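Local coordinates for protein pyridoxamine 5-phosphate-dependent dehydrase (Escherichia coli, PDB 3B8X) that catalyses the pyridoxal phosphate-dependent removal of the C3' hydroxyl from GDP-4-keto-6-deoxy-D-mannose, a step in making L-colitose for the bacterial O-antigen, at residues 22-25 and 26-29; 11-15 and 16-20; 94-97 and 98-101. The protein carries 1 engineered substitution. All blocks are in the same frame, centred on the assembly; numbering follows the deposited sequence. Where two conformers were deposited one is given.

Contacts 1 and 2 work the two ends of one helix, 15-27: contact 2 caps its start and contact 1 lets it run out into the loop that meets the nucleotide. Their centres are about 15 Å apart, and both lie well out from the middle of the chain, about 30 Å and 23 Å from its centre. Contact 3 is deeper, about 16 Å from the centre, and closes helix 91-99. Chemistry follows place: carboxylates and hydroxyls serve the helix ends of contacts 1 and 2, contact 2 adding an aromatic pair, whereas contact 3 rests on backbone bonds, a proline and an extended glutamine laid along the turn before it. All three also touch the second subunit.

Contact 1: 22-25 and 26-29; sequences QSVL and DSKM. With G4M ([(2R,3S,4R,5R)-5-(2-amino-6-oxo-1,6-dihydro-9H-purin-9-yl)-3,4-dihydroxytetrahydrofuran-2-yl]methyl (2R,3S,4S,5S,6R)-3,4-dihydroxy-5-[({3-hydroxy-2-methyl-5-[(phosphonooxy)methyl]pyridin-4-yl}methyl)amino]-6-methyltetrahydro-2H-pyran-2-yl dihydrogen diphosphate), chain G.
Gln22 reaches Asp26, one helical turn on, because its CG is anti to the backbone N (chi1 -167°) and its chain then bends back at chi2. NE2 of Gln22 thus lies 2.6 Å from OD1 of Asp26, a hydrogen bond in the plane of the amide that meets the carboxylate from above its plane. The same pair shares a backbone bond, Asp26 N to Gln22 O at 2.7 Å. At the helix end, chi1 of 77° points the Ser27 hydroxyl back at the turn before. Ser27 OG donates to Val24 O at 2.6 Å and, as an ST turn, accepts from Met29 N at 3.2 Å. Val24 O has a second donor in Lys28 N, 3.1 Å away. Lys28 has positive phi and leaves the helix. Its carbonyl O takes guanine N1 of the bound GDP-perosamine adduct at 2.7 Å and, weakly, N2 at 3.2 Å; Phe30 N also bonds to this ligand. A carbonyl facing two adjacent N-H groups suits guanine, and would probably disfavour adenine, whose ring N1 is an acceptor.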
loop_
_atom_site.group_PDB
_atom_site.type_symbol
_atom_site.label_atom_id
_atom_site.label_comp_id
_atom_site.label_asym_id
_atom_site.label_seq_id
_atom_site.Cartn_x
_atom_site.Cartn_y
_atom_site.Cartn_z
ATOM N N GLN B 22 -0.218 -9.401 22.296
ATOM C CA GLN B 22 -0.951 -10.483 22.924
ATOM C C GLN B 22 -2.429 -10.144 23.017
ATOM O O GLN B 22 -3.307 -10.996 22.816
ATOM C CB GLN B 22 -0.394 -10.755 24.329
ATOM C CG GLN B 22 -0.913 -12.064 24.885
ATOM C CD GLN B 22 -0.744 -13.253 23.916
ATOM O OE1 GLN B 22 0.369 -13.573 23.480
ATOM N NE2 GLN B 22 -1.850 -13.927 23.608
ATOM N N SER B 23 -2.712 -8.903 23.391
ATOM C CA SER B 23 -4.079 -8.452 23.491
ATOM C C SER B 23 -4.803 -8.522 22.155
ATOM O O SER B 23 -5.982 -8.870 22.123
ATOM C CB SER B 23 -4.163 -7.053 24.105
ATOM O OG SER B 23 -2.899 -6.675 24.624
ATOM N N VAL B 24 -4.128 -8.208 21.048
ATOM C CA VAL B 24 -4.800 -8.354 19.757
ATOM C C VAL B 24 -5.016 -9.854 19.461
ATOM O O VAL B 24 -6.078 -10.298 19.039
ATOM C CB VAL B 24 -4.003 -7.708 18.620
ATOM C CG1 VAL B 24 -4.703 -7.926 17.238
ATOM C CG2 VAL B 24 -3.809 -6.272 18.919
ATOM N N LEU B 25 -3.984 -10.642 19.708
ATOM C CA LEU B 25 -4.071 -12.069 19.487
ATOM C C LEU B 25 -5.221 -12.633 20.293
ATOM O O LEU B 25 -6.047 -13.344 19.774
ATOM C CB LEU B 25 -2.755 -12.709 19.945
ATOM C CG LEU B 25 -1.579 -12.391 19.033
ATOM C CD1 LEU B 25 -0.302 -12.822 19.669
ATOM C CD2 LEU B 25 -1.752 -13.105 17.674
ATOM N N ASP B 26 -5.281 -12.333 21.581
ATOM C CA ASP B 26 -6.369 -12.884 22.382
ATOM C C ASP B 26 -7.710 -12.492 21.800
ATOM O O ASP B 26 -8.626 -13.288 21.809
ATOM C CB ASP B 26 -6.297 -12.382 23.814
ATOM C CG ASP B 26 -5.076 -12.895 24.544
ATOM O OD1 ASP B 26 -4.441 -13.846 24.030
ATOM O OD2 ASP B 26 -4.741 -12.346 25.626
ATOM N N SER B 27 -7.837 -11.273 21.291
ATOM C CA SER B 27 -9.118 -10.809 20.751
ATOM C C SER B 27 -9.591 -11.488 19.462
ATOM O O SER B 27 -10.767 -11.472 19.121
ATOM C CB SER B 27 -9.075 -9.292 20.519
ATOM O OG SER B 27 -8.346 -9.001 19.333
ATOM N N LYS B 28 -8.645 -11.958 18.682
ATOM C CA LYS B 28 -8.974 -12.558 17.414
ATOM C C LYS B 28 -9.468 -11.611 16.308
ATOM O O LYS B 28 -9.930 -12.050 15.257
ATOM C CB LYS B 28 -9.783 -13.828 17.615
ATOM C CG LYS B 28 -8.966 -14.932 18.314
ATOM C CD LYS B 28 -9.853 -16.148 18.581
ATOM C CE LYS B 28 -9.198 -17.140 19.531
ATOM N NZ LYS B 28 -10.109 -18.251 19.963
ATOM N N MET B 29 -9.356 -10.312 16.578
ATOM C CA MET B 29 -9.692 -9.291 15.587
ATOM C C MET B 29 -8.378 -8.633 15.155
ATOM O O MET B 29 -7.743 -7.876 15.900
ATOM C CB MET B 29 -10.693 -8.250 16.089
ATOM C CG MET B 29 -10.755 -6.986 15.211
ATOM S SD MET B 29 -11.481 -7.163 13.544
ATOM C CE MET B 29 -13.000 -8.069 13.920
HETATM O OP3 G4M G . -9.326 -7.121 0.227
HETATM P PL G4M G . -7.931 -7.187 -0.557
HETATM O OP1 G4M G . -7.240 -5.774 -0.623
HETATM O OP2 G4M G . -6.921 -8.266 0.069
HETATM O OP4 G4M G . -8.154 -7.750 -2.045
HETATM C C5B G4M G . -8.829 -6.810 -2.858
HETATM C C5L G4M G . -9.656 -7.538 -3.921
HETATM C C6L G4M G . -9.304 -7.456 -5.263
HETATM N N1L G4M G . -10.006 -8.055 -6.238
HETATM C C2L G4M G . -11.149 -8.661 -5.983
HETATM C C2A G4M G . -11.928 -9.222 -7.169
HETATM C C3L G4M G . -11.606 -8.780 -4.650
HETATM O O3L G4M G . -12.786 -9.387 -4.371
HETATM C C4L G4M G . -10.842 -8.209 -3.594
HETATM C C4A G4M G . -11.294 -8.246 -2.268
HETATM N N4A G4M G . -12.435 -8.864 -1.983
HETATM C C4G G4M G . -12.829 -9.053 -0.669
HETATM C C5G G4M G . -14.341 -8.870 -0.504
HETATM C C6G G4M G . -15.060 -9.797 -1.485
HETATM O O5G G4M G . -14.683 -9.260 0.826
HETATM C C3G G4M G . -12.083 -8.129 0.308
HETATM O O3G G4M G . -11.218 -8.932 1.131
HETATM C C2G G4M G . -13.102 -7.334 1.163
HETATM O O2G G4M G . -12.425 -6.614 2.214
HETATM C C1G G4M G . -14.224 -8.243 1.741
HETATM O O1G G4M G . -15.362 -7.445 2.112
HETATM P P2 G4M G . -15.765 -8.079 3.518
HETATM O O3P G4M G . -16.024 -9.666 3.412
HETATM O O4P G4M G . -17.141 -7.381 3.945
HETATM O OPP G4M G . -14.555 -7.787 4.553
HETATM P P G4M G . -15.150 -7.630 6.053
HETATM O O1P G4M G . -16.711 -7.226 6.115
HETATM O O2P G4M G . -14.307 -6.446 6.747
HETATM O "O5'" G4M G . -14.875 -8.981 6.923
HETATM C "C5'" G4M G . -15.683 -10.066 6.472
HETATM C "C4'" G4M G . -16.272 -10.816 7.675
HETATM O "O4'" G4M G . -15.227 -11.412 8.500
HETATM C "C3'" G4M G . -17.064 -9.836 8.593
HETATM O "O3'" G4M G . -18.207 -10.468 9.175
HETATM C "C2'" G4M G . -16.016 -9.434 9.655
HETATM O "O2'" G4M G . -16.640 -9.204 10.927
HETATM C "C1'" G4M G . -15.148 -10.697 9.750
HETATM N N9 G4M G . -13.765 -10.339 10.061
HETATM C C8 G4M G . -12.935 -9.584 9.283
HETATM N N7 G4M G . -11.778 -9.492 9.890
HETATM C C4 G4M G . -13.105 -10.722 11.179
HETATM C C5 G4M G . -11.821 -10.182 11.067
HETATM C C6 G4M G . -10.896 -10.451 12.104
HETATM O O6 G4M G . -9.756 -10.042 12.057
HETATM N N3 G4M G . -13.434 -11.451 12.236
HETATM C C2 G4M G . -12.570 -11.683 13.194
HETATM N N1 G4M G . -11.301 -11.201 13.145
HETATM N N2 G4M G . -12.946 -12.450 14.263
#

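Contact 2: 11-15 and 16-20; sequences STWDD and LEYKA
Glu17 lays its CB over one face of the Trp13 indole, 3.8 Å from the centroid of the five-membered ring, a CH-pi contact. The aromatic pair proper, Trp13 with Tyr18, is T-shaped. The edge of the Trp13 six-membered ring is turned toward the face of Tyr18, with the planes at 80° and Trp13 CE3 3.7 Å from Tyr18 CE1. The indole is fixed further by NE1, bonded to Ala193 O, and it meets Phe30 of the second subunit. Hydrogen bonds form the second group, among them the capping box of Asp14 and Glu17 at the start of helix 15-27. Asp14 is the N-cap; its chi1 of 65° swings the carboxylate toward the first turn, where OD1 accepts from Leu16 N at 3.0 Å. In return, Asp14 N gives an almost straight bond to Glu17 OE1 at 2.7 Å, the glutamate chain folding back at chi2 (80°) to bring its carboxylate there. The first turn continues with Lys19 N on Asp15 O at 2.8 Å. Charges are the third group. Asp14 OD1 and Glu17 OE1 are only 3.2 Å apart, a like-charged approach that is probably eased by Lys267, whose NZ forms salt bridges with both side chains; Gln264 also bonds to Glu17 OE2. Further round the helix, Asp15 OD2 and Lys19 NZ form a long salt bridge of 3.7 Å, with the lysine bent so that its CE lies 3.2 Å from the same oxygen.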
loop_
_atom_site.group_PDB
_atom_site.type_symbol
_atom_site.label_atom_id
_atom_site.label_comp_id
_atom_site.label_asym_id
_atom_site.label_seq_id
_atom_site.Cartn_x
_atom_site.Cartn_y
_atom_site.Cartn_z
ATOM N N SER B 11 15.935 -2.035 19.033
ATOM C CA SER B 11 14.517 -2.212 19.385
ATOM C C SER B 11 14.045 -1.085 20.305
ATOM O O SER B 11 14.771 -0.707 21.241
ATOM C CB SER B 11 14.300 -3.561 20.090
ATOM O OG SER B 11 12.934 -3.757 20.407
ATOM N N THR B 12 12.819 -0.601 20.083
ATOM C CA THR B 12 12.212 0.432 20.930
ATOM C C THR B 12 11.085 -0.201 21.753
ATOM O O THR B 12 10.344 0.491 22.437
ATOM C CB THR B 12 11.555 1.505 20.066
ATOM O OG1 THR B 12 10.602 0.857 19.211
ATOM C CG2 THR B 12 12.599 2.157 19.242
ATOM N N TRP B 13 10.972 -1.532 21.695
ATOM C CA TRP B 13 9.929 -2.244 22.390
ATOM C C TRP B 13 10.395 -2.881 23.680
ATOM O O TRP B 13 11.568 -3.273 23.837
ATOM C CB TRP B 13 9.427 -3.422 21.563
ATOM C CG TRP B 13 8.751 -3.096 20.272
ATOM C CD1 TRP B 13 8.505 -1.870 19.750
ATOM C CD2 TRP B 13 8.119 -4.039 19.407
ATOM N NE1 TRP B 13 7.787 -1.991 18.575
ATOM C CE2 TRP B 13 7.565 -3.323 18.334
ATOM C CE3 TRP B 13 7.982 -5.437 19.429
ATOM C CZ2 TRP B 13 6.958 -3.965 17.237
ATOM C CZ3 TRP B 13 7.342 -6.073 18.370
ATOM C CH2 TRP B 13 6.847 -5.329 17.275
ATOM N N ASP B 14 9.421 -3.020 24.572
ATOM C CA ASP B 14 9.573 -3.734 25.828
ATOM C C ASP B 14 8.395 -4.648 26.015
ATOM O O ASP B 14 7.635 -4.919 25.076
ATOM C CB ASP B 14 9.948 -2.908 27.088
ATOM C CG ASP B 14 8.902 -1.903 27.529
ATOM O OD1 ASP B 14 7.747 -1.934 27.052
ATOM O OD2 ASP B 14 9.247 -1.025 28.366
ATOM N N ASP B 15 8.261 -5.151 27.228
ATOM C CA ASP B 15 7.171 -6.055 27.500
ATOM C C ASP B 15 5.843 -5.437 27.063
ATOM O O ASP B 15 4.945 -6.167 26.657
ATOM C CB ASP B 15 7.131 -6.440 28.989
ATOM C CG ASP B 15 6.891 -5.222 29.919
ATOM O OD1 ASP B 15 7.868 -4.514 30.283
ATOM O OD2 ASP B 15 5.721 -4.973 30.306
ATOM N N LEU B 16 5.695 -4.115 27.173
ATOM C CA LEU B 16 4.431 -3.459 26.857
ATOM C C LEU B 16 3.994 -3.638 25.420
ATOM O O LEU B 16 2.799 -3.816 25.149
ATOM C CB LEU B 16 4.398 -1.983 27.257
ATOM C CG LEU B 16 4.585 -1.724 28.759
ATOM C CD1 LEU B 16 4.436 -0.245 29.056
ATOM C CD2 LEU B 16 3.580 -2.538 29.565
ATOM N N GLU B 17 4.943 -3.600 24.495
ATOM C CA GLU B 17 4.562 -3.795 23.105
ATOM C C GLU B 17 4.130 -5.233 22.881
ATOM O O GLU B 17 3.153 -5.490 22.205
ATOM C CB GLU B 17 5.637 -3.337 22.142
ATOM C CG GLU B 17 5.648 -1.801 22.027
ATOM C CD GLU B 17 6.362 -1.142 23.189
ATOM O OE1 GLU B 17 7.015 -1.853 23.958
ATOM O OE2 GLU B 17 6.273 0.089 23.345
ATOM N N TYR B 18 4.801 -6.170 23.524
ATOM C CA TYR B 18 4.444 -7.584 23.405
ATOM C C TYR B 18 3.113 -7.884 24.043
ATOM O O TYR B 18 2.354 -8.719 23.558
ATOM C CB TYR B 18 5.537 -8.412 24.054
ATOM C CG TYR B 18 6.739 -8.510 23.140
ATOM C CD1 TYR B 18 7.785 -7.568 23.197
ATOM C CD2 TYR B 18 6.786 -9.508 22.152
ATOM C CE1 TYR B 18 8.851 -7.656 22.296
ATOM C CE2 TYR B 18 7.824 -9.587 21.249
ATOM C CZ TYR B 18 8.871 -8.682 21.349
ATOM O OH TYR B 18 9.923 -8.807 20.469
ATOM N N LYS B 19 2.830 -7.183 25.131
ATOM C CA LYS B 19 1.552 -7.326 25.814
ATOM C C LYS B 19 0.423 -6.803 24.918
ATOM O O LYS B 19 -0.704 -7.308 24.934
ATOM C CB LYS B 19 1.561 -6.571 27.165
ATOM C CG LYS B 19 2.043 -7.430 28.344
ATOM C CD LYS B 19 2.849 -6.640 29.367
ATOM C CE LYS B 19 3.887 -7.531 30.054
ATOM N NZ LYS B 19 3.603 -7.736 31.507
ATOM N N ALA B 20 0.716 -5.738 24.177
ATOM C CA ALA B 20 -0.266 -5.188 23.246
ATOM C C ALA B 20 -0.577 -6.230 22.174
ATOM O O ALA B 20 -1.732 -6.464 21.848
ATOM C CB ALA B 20 0.272 -3.866 22.608
#

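Contact 3: 94-97 and 98-101; sequences YYPL and QQYG
Gln99 lays its extended side chain along the turn before it, beside the carbonyl of Tyr95, with the amide oxygen against CA of Pro96. CG of Gln99 lies 3.1 Å from Tyr95 O, and the amide oxygen OE1 comes to 3.2 Å from Pro96 CA. With CG beside the backbone N (chi1 -69°) and the chain extended beyond it, the amide is carried along this flank, where NE2 reaches 3.7 Å from Tyr95 CB. The backbone tightens the same pair, Gln99 N bonding to Tyr95 O at 2.7 Å. Tyr100 makes the next contact: CD1 at the edge of its ring meets Pro96 O in the ring plane at 3.3 Å. That carbonyl also accepts from Tyr100 N at 3.0 Å, and Leu97 O takes the same N-H from above its plane. Here helix 91-99 ends in a Schellman motif, with Gly101, at positive phi, as the C-prime residue: its N bonds to Gln98 O at 3.2 Å, and the N-H of the following residue pairs with Leu97 O. The turn closes the helix of a beta-alpha-beta unit, between strands 82-86 and 103-107. Leu97 packs on Ile83 and Val85 of the first of these strands, and Pro96 on Ile66 of helix 58-68. Farther out, the second subunit holds two of the polar ends: Gln99 NE2 bonds to Gly248 O of that chain, and Tyr95 OH to its His217 O. Within the same chain, the Tyr100 hydroxyl bonds to that of Tyr249.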
loop_
_atom_site.group_PDB
_atom_site.type_symbol
_atom_site.label_atom_id
_atom_site.label_comp_id
_atom_site.label_asym_id
_atom_site.label_seq_id
_atom_site.Cartn_x
_atom_site.Cartn_y
_atom_site.Cartn_z
ATOM N N TYR B 94 8.788 11.621 -3.562
ATOM C CA TYR B 94 8.625 11.951 -4.988
ATOM C C TYR B 94 7.609 11.193 -5.884
ATOM O O TYR B 94 6.964 11.787 -6.770
ATOM C CB TYR B 94 10.003 11.854 -5.644
ATOM C CG TYR B 94 11.025 12.728 -4.961
ATOM C CD1 TYR B 94 10.874 14.109 -4.926
ATOM C CD2 TYR B 94 12.112 12.159 -4.318
ATOM C CE1 TYR B 94 11.796 14.889 -4.242
ATOM C CE2 TYR B 94 13.063 12.917 -3.677
ATOM C CZ TYR B 94 12.907 14.286 -3.665
ATOM O OH TYR B 94 13.849 15.046 -2.989
ATOM N N TYR B 95 7.510 9.876 -5.713
ATOM C CA TYR B 95 6.687 9.065 -6.626
ATOM C C TYR B 95 5.225 9.465 -6.747
ATOM O O TYR B 95 4.670 9.467 -7.858
ATOM C CB TYR B 95 6.846 7.563 -6.366
ATOM C CG TYR B 95 8.282 6.974 -6.383
ATOM C CD1 TYR B 95 9.301 7.465 -7.212
ATOM C CD2 TYR B 95 8.609 5.929 -5.532
ATOM C CE1 TYR B 95 10.585 6.889 -7.200
ATOM C CE2 TYR B 95 9.859 5.355 -5.527
ATOM C CZ TYR B 95 10.847 5.843 -6.343
ATOM O OH TYR B 95 12.068 5.193 -6.340
ATOM N N PRO B 96 4.560 9.652 -5.599
ATOM C CA PRO B 96 3.127 9.972 -5.648
ATOM C C PRO B 96 2.971 11.233 -6.521
ATOM O O PRO B 96 1.939 11.488 -7.098
ATOM C CB PRO B 96 2.765 10.278 -4.178
ATOM C CG PRO B 96 3.842 9.595 -3.353
ATOM C CD PRO B 96 5.092 9.569 -4.223
ATOM N N LEU B 97 4.011 12.039 -6.630
ATOM C CA LEU B 97 3.869 13.280 -7.374
ATOM C C LEU B 97 3.728 12.911 -8.812
ATOM O O LEU B 97 2.834 13.371 -9.514
ATOM C CB LEU B 97 5.075 14.195 -7.128
ATOM C CG LEU B 97 5.413 14.571 -5.678
ATOM C CD1 LEU B 97 6.520 15.613 -5.685
ATOM C CD2 LEU B 97 4.176 15.126 -4.926
ATOM N N GLN B 98 4.581 12.000 -9.248
ATOM C CA GLN B 98 4.542 11.572 -10.644
ATOM C C GLN B 98 3.328 10.706 -10.862
ATOM O O GLN B 98 2.815 10.647 -11.961
ATOM C CB GLN B 98 5.739 10.678 -10.920
ATOM C CG GLN B 98 5.839 10.140 -12.354
ATOM C CD GLN B 98 5.126 8.802 -12.561
ATOM O OE1 GLN B 98 4.798 8.078 -11.618
ATOM N NE2 GLN B 98 4.812 8.511 -13.824
ATOM N N GLN B 99 2.939 9.964 -9.834
ATOM C CA GLN B 99 1.802 9.071 -9.918
ATOM C C GLN B 99 0.508 9.830 -10.096
ATOM O O GLN B 99 -0.418 9.311 -10.686
ATOM C CB GLN B 99 1.796 8.104 -8.751
ATOM C CG GLN B 99 2.991 7.133 -8.927
ATOM C CD GLN B 99 3.461 6.460 -7.621
ATOM O OE1 GLN B 99 3.057 6.855 -6.522
ATOM N NE2 GLN B 99 4.247 5.376 -7.756
ATOM N N TYR B 100 0.469 11.082 -9.654
ATOM C CA TYR B 100 -0.715 11.922 -9.847
ATOM C C TYR B 100 -0.556 12.961 -10.936
ATOM O O TYR B 100 -1.340 13.897 -11.017
ATOM C CB TYR B 100 -1.206 12.531 -8.545
ATOM C CG TYR B 100 -1.939 11.455 -7.769
ATOM C CD1 TYR B 100 -1.234 10.423 -7.131
ATOM C CD2 TYR B 100 -3.335 11.387 -7.805
ATOM C CE1 TYR B 100 -1.910 9.367 -6.517
ATOM C CE2 TYR B 100 -3.999 10.329 -7.238
ATOM C CZ TYR B 100 -3.292 9.326 -6.604
ATOM O OH TYR B 100 -4.021 8.351 -5.964
ATOM N N GLY B 101 0.468 12.752 -11.765
ATOM C CA GLY B 101 0.769 13.608 -12.916
ATOM C C GLY B 101 1.026 15.083 -12.622
ATOM O O GLY B 101 0.663 15.944 -13.414
#